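Local structure of microbial collagenase (5SV5) at residues A[45-50]-A[97-102]; A[52-57]-A[89-94]. The protein probably acts as an accessory domain of a microbial collagenase, a metallopeptidase that degrades collagen, perhaps helping it engage its substrate. One frame throughout, in Å; residues are numbered along the deposited sequence. Where two conformers were deposited one is given.

Contact 1 of 2, residues A[45-50]-A[97-102]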
loop_
_atom_site.group_PDB
_atom_site.type_symbol
_atom_site.label_atom_id
_atom_site.label_comp_id
_atom_site.label_asym_id
_atom_site.label_seq_id
_atom_site.Cartn_x
_atom_site.Cartn_y
_atom_site.Cartn_z
ATOM N N ASN A 45 8.896 2.288 6.695
ATOM C CA ASN A 45 8.284 2.163 8.021
ATOM C C ASN A 45 9.157 2.966 8.976
ATOM O O ASN A 45 10.086 2.432 9.599
ATOM C CB ASN A 45 8.226 0.675 8.364
ATOM C CG ASN A 45 7.644 0.372 9.718
ATOM O OD1 ASN A 45 7.148 1.243 10.439
ATOM N ND2 ASN A 45 7.702 -0.901 10.074
ATOM N N GLU A 46 8.878 4.265 9.074
ATOM C CA GLU A 46 9.805 5.197 9.706
ATOM C C GLU A 46 10.033 4.939 11.188
ATOM O O GLU A 46 11.135 5.185 11.680
ATOM C CB GLU A 46 9.355 6.637 9.445
ATOM C CG GLU A 46 9.321 6.989 7.958
ATOM C CD GLU A 46 8.964 8.434 7.662
ATOM O OE1 GLU A 46 8.353 9.114 8.526
ATOM O OE2 GLU A 46 9.303 8.894 6.549
ATOM N N TYR A 47 9.012 4.481 11.898
ATOM C CA TYR A 47 9.121 4.212 13.339
ATOM C C TYR A 47 9.204 2.729 13.670
ATOM O O TYR A 47 9.219 2.359 14.843
ATOM C CB TYR A 47 7.993 4.922 14.109
ATOM C CG TYR A 47 8.272 6.395 14.250
ATOM C CD1 TYR A 47 8.014 7.275 13.212
ATOM C CD2 TYR A 47 8.885 6.900 15.393
ATOM C CE1 TYR A 47 8.337 8.623 13.317
ATOM C CE2 TYR A 47 9.206 8.243 15.513
ATOM C CZ TYR A 47 8.929 9.102 14.474
ATOM O OH TYR A 47 9.236 10.443 14.586
ATOM N N GLY A 48 9.302 1.872 12.653
ATOM C CA GLY A 48 9.513 0.452 12.898
ATOM C C GLY A 48 8.372 -0.213 13.626
ATOM O O GLY A 48 8.607 -1.078 14.460
ATOM N N ILE A 49 7.135 0.173 13.301
ATOM C CA ILE A 49 5.962 -0.428 13.927
ATOM C C ILE A 49 5.563 -1.702 13.183
ATOM O O ILE A 49 6.156 -2.072 12.161
ATOM C CB ILE A 49 4.769 0.574 13.993
ATOM C CG1 ILE A 49 4.208 0.918 12.600
ATOM C CG2 ILE A 49 5.189 1.838 14.736
ATOM C CD1 ILE A 49 2.884 1.647 12.637
ATOM N N GLY A 50 4.569 -2.397 13.714
ATOM C CA GLY A 50 4.054 -3.605 13.053
ATOM C C GLY A 50 3.092 -3.202 11.960
ATOM O O GLY A 50 1.894 -3.065 12.212
ATOM N N ASP A 97 2.393 3.496 16.996
ATOM C CA ASP A 97 2.069 4.700 16.241
ATOM C C ASP A 97 3.270 5.019 15.354
ATOM O O ASP A 97 4.416 5.078 15.823
ATOM C CB ASP A 97 1.815 5.877 17.175
ATOM C CG ASP A 97 0.511 5.759 17.939
ATOM O OD1 ASP A 97 -0.414 5.074 17.469
ATOM O OD2 ASP A 97 0.410 6.384 19.011
ATOM N N GLY A 98 3.015 5.262 14.079
ATOM C CA GLY A 98 4.120 5.560 13.187
ATOM C C GLY A 98 3.689 6.284 11.946
ATOM O O GLY A 98 2.513 6.381 11.616
ATOM N N THR A 99 4.685 6.836 11.286
ATOM C CA THR A 99 4.567 7.485 9.999
ATOM C C THR A 99 5.214 6.607 8.935
ATOM O O THR A 99 6.028 5.717 9.254
ATOM C CB THR A 99 5.253 8.857 10.025
ATOM O OG1 THR A 99 6.602 8.685 10.459
ATOM C CG2 THR A 99 4.536 9.807 10.984
ATOM N N TYR A 100 4.889 6.869 7.673
ATOM C CA TYR A 100 5.476 6.095 6.592
ATOM C C TYR A 100 5.587 6.947 5.338
ATOM O O TYR A 100 4.922 7.987 5.210
ATOM C CB TYR A 100 4.663 4.802 6.317
ATOM C CG TYR A 100 3.274 5.038 5.762
ATOM C CD1 TYR A 100 3.070 5.250 4.394
ATOM C CD2 TYR A 100 2.168 5.115 6.596
ATOM C CE1 TYR A 100 1.808 5.491 3.884
ATOM C CE2 TYR A 100 0.894 5.346 6.091
ATOM C CZ TYR A 100 0.721 5.548 4.733
ATOM O OH TYR A 100 -0.528 5.781 4.201
ATOM N N GLU A 101 6.429 6.489 4.409
ATOM C CA GLU A 101 6.509 7.091 3.081
ATOM C C GLU A 101 6.293 6.013 2.033
ATOM O O GLU A 101 7.026 5.022 1.987
ATOM C CB GLU A 101 7.836 7.805 2.829
ATOM C CG GLU A 101 7.774 8.655 1.564
ATOM C CD GLU A 101 8.902 9.663 1.484
ATOM O OE1 GLU A 101 8.734 10.697 0.804
ATOM O OE2 GLU A 101 9.956 9.448 2.124
ATOM N N LEU A 102 5.274 6.211 1.203
ATOM C CA LEU A 102 4.922 5.299 0.129
ATOM C C LEU A 102 5.462 5.786 -1.196
ATOM O O LEU A 102 5.296 6.961 -1.534
ATOM C CB LEU A 102 3.385 5.223 0.020
ATOM C CG LEU A 102 2.813 4.548 -1.229
ATOM C CD1 LEU A 102 3.148 3.076 -1.278
ATOM C CD2 LEU A 102 1.305 4.757 -1.279
HETATM O O HOH W 1 6.292 3.798 11.193
HETATM O O HOH W 2 10.877 8.643 4.543
#
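The carbonyl O of Thr-99 takes two bonds from the turn opposite: one from the backbone N of Glu-46, at 3.2 Å and somewhat bent (144°), the other from a water 2.7 Å away. That water also donates to Asn-45 OD1 and accepts from Tyr-47 N, so it links Tyr-47 N to Thr-99 O as the backbone curls away into the type I turn Asn-45 to Gly-48. Asparagine suits the start of this turn because its amide works in both directions. OD1 receives the N-H of Ile-49, while ND2 gives a 2.8 Å bond to Ile-49 O, close to the amide plane, which fixes the rotation of the group. Gly-48 closes the turn with positive phi, a conformation easily reached without a side chain.

On the outer side, Thr-99 OG1 donates to Glu-46 OE1 over 2.6 Å, meeting the carboxylate on its anti side. The same hydroxyl oxygen lies in the ring plane of Tyr-47, 3.3 Å from CE1 at the ring edge. With chi1 at 55°, OG1 sits between the backbone N and the carbonyl carbon, from where it reaches both partners. Glu-46 OE2 and Glu-101 OE2, 4.5 Å apart, share a donating water, and Lys-17, in a salt bridge with Glu-46, probably eases their repulsion. Ile-49 lays CG2 3.5 Å from Asp-97 O and CD1 near the Gly-98 backbone; with no side chain, Gly-98 leaves room for Ile-49 CG2 and the CB of Tyr-47.

Asn-45 and Tyr-100 form an antiparallel non-hydrogen-bonded pair at the end of strand 37-45, where the turn leaves the ladder with strand 98-104; strand 14-20 pairs with the other edge of 98-104.

Contact 2 of 2, residues A[52-57]-A[89-94]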
loop_
_atom_site.group_PDB
_atom_site.type_symbol
_atom_site.label_atom_id
_atom_site.label_comp_id
_atom_site.label_asym_id
_atom_site.label_seq_id
_atom_site.Cartn_x
_atom_site.Cartn_y
_atom_site.Cartn_z
ATOM N N THR A 52 2.379 -3.275 7.362
ATOM C CA THR A 52 2.663 -3.901 6.088
ATOM C C THR A 52 1.750 -3.300 5.025
ATOM O O THR A 52 1.050 -2.317 5.281
ATOM C CB THR A 52 2.544 -5.437 6.187
ATOM O OG1 THR A 52 3.110 -6.028 5.021
ATOM C CG2 THR A 52 1.117 -5.890 6.378
ATOM N N TRP A 53 1.771 -3.872 3.824
ATOM C CA TRP A 53 0.803 -3.493 2.813
ATOM C C TRP A 53 0.429 -4.710 1.976
ATOM O O TRP A 53 1.210 -5.670 1.852
ATOM C CB TRP A 53 1.305 -2.335 1.922
ATOM C CG TRP A 53 2.522 -2.610 1.083
ATOM C CD1 TRP A 53 3.793 -2.226 1.366
ATOM C CD2 TRP A 53 2.579 -3.299 -0.176
ATOM N NE1 TRP A 53 4.654 -2.635 0.367
ATOM C CE2 TRP A 53 3.930 -3.306 -0.590
ATOM C CE3 TRP A 53 1.620 -3.915 -0.994
ATOM C CZ2 TRP A 53 4.345 -3.917 -1.785
ATOM C CZ3 TRP A 53 2.040 -4.540 -2.158
ATOM C CH2 TRP A 53 3.387 -4.531 -2.547
ATOM N N VAL A 54 -0.781 -4.668 1.422
ATOM C CA VAL A 54 -1.256 -5.668 0.473
ATOM C C VAL A 54 -1.936 -4.938 -0.691
ATOM O O VAL A 54 -2.471 -3.836 -0.526
ATOM C CB VAL A 54 -2.205 -6.712 1.097
ATOM C CG1 VAL A 54 -1.520 -7.513 2.176
ATOM C CG2 VAL A 54 -3.507 -6.104 1.604
ATOM N N LEU A 55 -1.924 -5.570 -1.858
ATOM C CA LEU A 55 -2.449 -4.988 -3.085
ATOM C C LEU A 55 -3.435 -5.930 -3.745
ATOM O O LEU A 55 -3.136 -7.127 -3.886
ATOM C CB LEU A 55 -1.291 -4.733 -4.056
ATOM C CG LEU A 55 -1.638 -4.067 -5.387
ATOM C CD1 LEU A 55 -1.930 -2.591 -5.199
ATOM C CD2 LEU A 55 -0.509 -4.271 -6.391
ATOM N N HIS A 56 -4.585 -5.404 -4.175
ATOM C CA HIS A 56 -5.547 -6.159 -4.952
ATOM C C HIS A 56 -5.820 -5.482 -6.284
ATOM O O HIS A 56 -6.057 -4.274 -6.340
ATOM C CB HIS A 56 -6.898 -6.293 -4.221
ATOM C CG HIS A 56 -6.838 -7.130 -2.992
ATOM N ND1 HIS A 56 -6.907 -8.499 -3.034
ATOM C CD2 HIS A 56 -6.693 -6.804 -1.690
ATOM C CE1 HIS A 56 -6.814 -8.977 -1.805
ATOM N NE2 HIS A 56 -6.667 -7.969 -0.972
ATOM N N HIS A 57 -5.816 -6.275 -7.353
ATOM C CA HIS A 57 -6.424 -5.839 -8.608
ATOM C C HIS A 57 -7.946 -5.853 -8.395
ATOM O O HIS A 57 -8.454 -6.734 -7.687
ATOM C CB HIS A 57 -6.012 -6.803 -9.716
ATOM C CG HIS A 57 -6.472 -6.413 -11.085
ATOM N ND1 HIS A 57 -7.678 -6.795 -11.595
ATOM C CD2 HIS A 57 -5.850 -5.718 -12.062
ATOM C CE1 HIS A 57 -7.798 -6.328 -12.820
ATOM N NE2 HIS A 57 -6.702 -5.670 -13.128
ATOM N N TYR A 89 -3.598 -1.297 0.244
ATOM C CA TYR A 89 -3.926 -1.130 1.659
ATOM C C TYR A 89 -2.631 -1.098 2.451
ATOM O O TYR A 89 -1.888 -2.079 2.451
ATOM C CB TYR A 89 -4.801 -2.299 2.148
ATOM C CG TYR A 89 -6.103 -2.401 1.387
ATOM C CD1 TYR A 89 -6.181 -3.056 0.157
ATOM C CD2 TYR A 89 -7.259 -1.820 1.878
ATOM C CE1 TYR A 89 -7.360 -3.102 -0.564
ATOM C CE2 TYR A 89 -8.447 -1.866 1.160
ATOM C CZ TYR A 89 -8.483 -2.504 -0.062
ATOM O OH TYR A 89 -9.640 -2.561 -0.787
ATOM N N VAL A 90 -2.351 0.039 3.091
ATOM C CA VAL A 90 -1.189 0.215 3.966
ATOM C C VAL A 90 -1.745 0.218 5.384
ATOM O O VAL A 90 -2.581 1.068 5.713
ATOM C CB VAL A 90 -0.442 1.522 3.642
ATOM C CG1 VAL A 90 0.741 1.695 4.577
ATOM C CG2 VAL A 90 -0.027 1.568 2.175
ATOM N N TYR A 91 -1.327 -0.730 6.221
ATOM C CA TYR A 91 -2.018 -0.905 7.488
ATOM C C TYR A 91 -1.098 -1.419 8.577
ATOM O O TYR A 91 -0.055 -2.019 8.309
ATOM C CB TYR A 91 -3.238 -1.837 7.311
ATOM C CG TYR A 91 -2.907 -3.288 7.018
ATOM C CD1 TYR A 91 -2.647 -3.723 5.725
ATOM C CD2 TYR A 91 -2.843 -4.210 8.043
ATOM C CE1 TYR A 91 -2.361 -5.050 5.460
ATOM C CE2 TYR A 91 -2.551 -5.540 7.794
ATOM C CZ TYR A 91 -2.312 -5.958 6.499
ATOM O OH TYR A 91 -2.022 -7.278 6.216
ATOM N N LYS A 92 -1.518 -1.189 9.813
ATOM C CA LYS A 92 -0.806 -1.703 10.970
ATOM C C LYS A 92 -1.601 -2.819 11.644
ATOM O O LYS A 92 -2.827 -2.845 11.647
ATOM C CB LYS A 92 -0.402 -0.610 11.958
ATOM C CG LYS A 92 -1.553 0.153 12.583
ATOM C CD LYS A 92 -1.061 1.161 13.605
ATOM C CE LYS A 92 -2.226 1.910 14.234
ATOM N NZ LYS A 92 -1.769 2.932 15.206
ATOM N N TYR A 93 -0.846 -3.745 12.230
ATOM C CA TYR A 93 -1.403 -4.916 12.918
ATOM C C TYR A 93 -0.980 -5.002 14.386
ATOM O O TYR A 93 -1.318 -5.977 15.056
ATOM C CB TYR A 93 -1.033 -6.221 12.175
ATOM C CG TYR A 93 0.447 -6.363 11.891
ATOM C CD1 TYR A 93 1.336 -6.761 12.892
ATOM C CD2 TYR A 93 0.969 -6.085 10.635
ATOM C CE1 TYR A 93 2.699 -6.867 12.649
ATOM C CE2 TYR A 93 2.328 -6.190 10.386
ATOM C CZ TYR A 93 3.183 -6.591 11.398
ATOM O OH TYR A 93 4.533 -6.670 11.145
ATOM N N ASP A 94 -0.216 -4.032 14.877
ATOM C CA ASP A 94 0.121 -3.983 16.310
ATOM C C ASP A 94 -0.280 -2.620 16.880
ATOM O O ASP A 94 -0.883 -1.812 16.172
ATOM C CB ASP A 94 1.592 -4.390 16.596
ATOM C CG ASP A 94 2.626 -3.314 16.268
ATOM O OD1 ASP A 94 2.280 -2.237 15.746
ATOM O OD2 ASP A 94 3.825 -3.597 16.536
#
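Thr-52 rests its methyl against Tyr-91, the two side chains running alongside each other and CG2 coming 3.4 Å from the ring's CZ. A chi1 of -167° turns CG2, rather than the hydroxyl, to the ring; the same methyl meets the edge of Tyr-93 more loosely. Val-54 follows on this face, its CG2 4.1 Å from Tyr-89 CB and 4.2 Å from Tyr-91 CE1, a beta-branched residue touching both tyrosines. Farther along, His-56 CD2 approaches Tyr-89 CE1 at 3.9 Å, the side chains crossing at about a right angle.

The backbone sets these neighbours in register. Thr-52 with Tyr-91 and Val-54 with Tyr-89 are hydrogen-bonded pairs, four bonds in all; that from Tyr-89 N to Val-54 O is 2.9 Å and almost straight (177°). Between them, Trp-53 and Val-90 make a non-hydrogen-bonded pair, and Trp-53 CA lies 3.1 Å from Tyr-89 O in a CA-H...O contact. Their side chains occupy the buried face, where the indole reaches Ile-41 and Val-43 and its NE1 bonds to Ile-75 O.

One face buried and apolar, the other lined by Thr-52, Val-54 and tyrosines, fits strands of a beta-sandwich, as in pre-peptidase C-terminal domains.

Overall arrangement
Contacts 1 and 2 lie with their centres about 12 Å apart and meet where the chain passes from the turn at 45-50 into strand 51-57. There Gly-50 O probably accepts a hydrogen bond from Tyr-93 N, 2.8 Å away, so the end of the turn is tied to the loop that follows strand 84-92. Inside the domain, Tyr-100 CZ packs 3.9 Å from Val-90 CG1, joining strand 98-104 to strand 84-92. The Tyr-100 hydroxyl bonds to Asp-27, a ligand of two sodium sites, and the Tyr-100 side chain lies about 5 Å from a sodium ion; the side chain of Val-90 is about 8 Å from a bound sodium ion. Contact 1 is therefore nearer to bound metal.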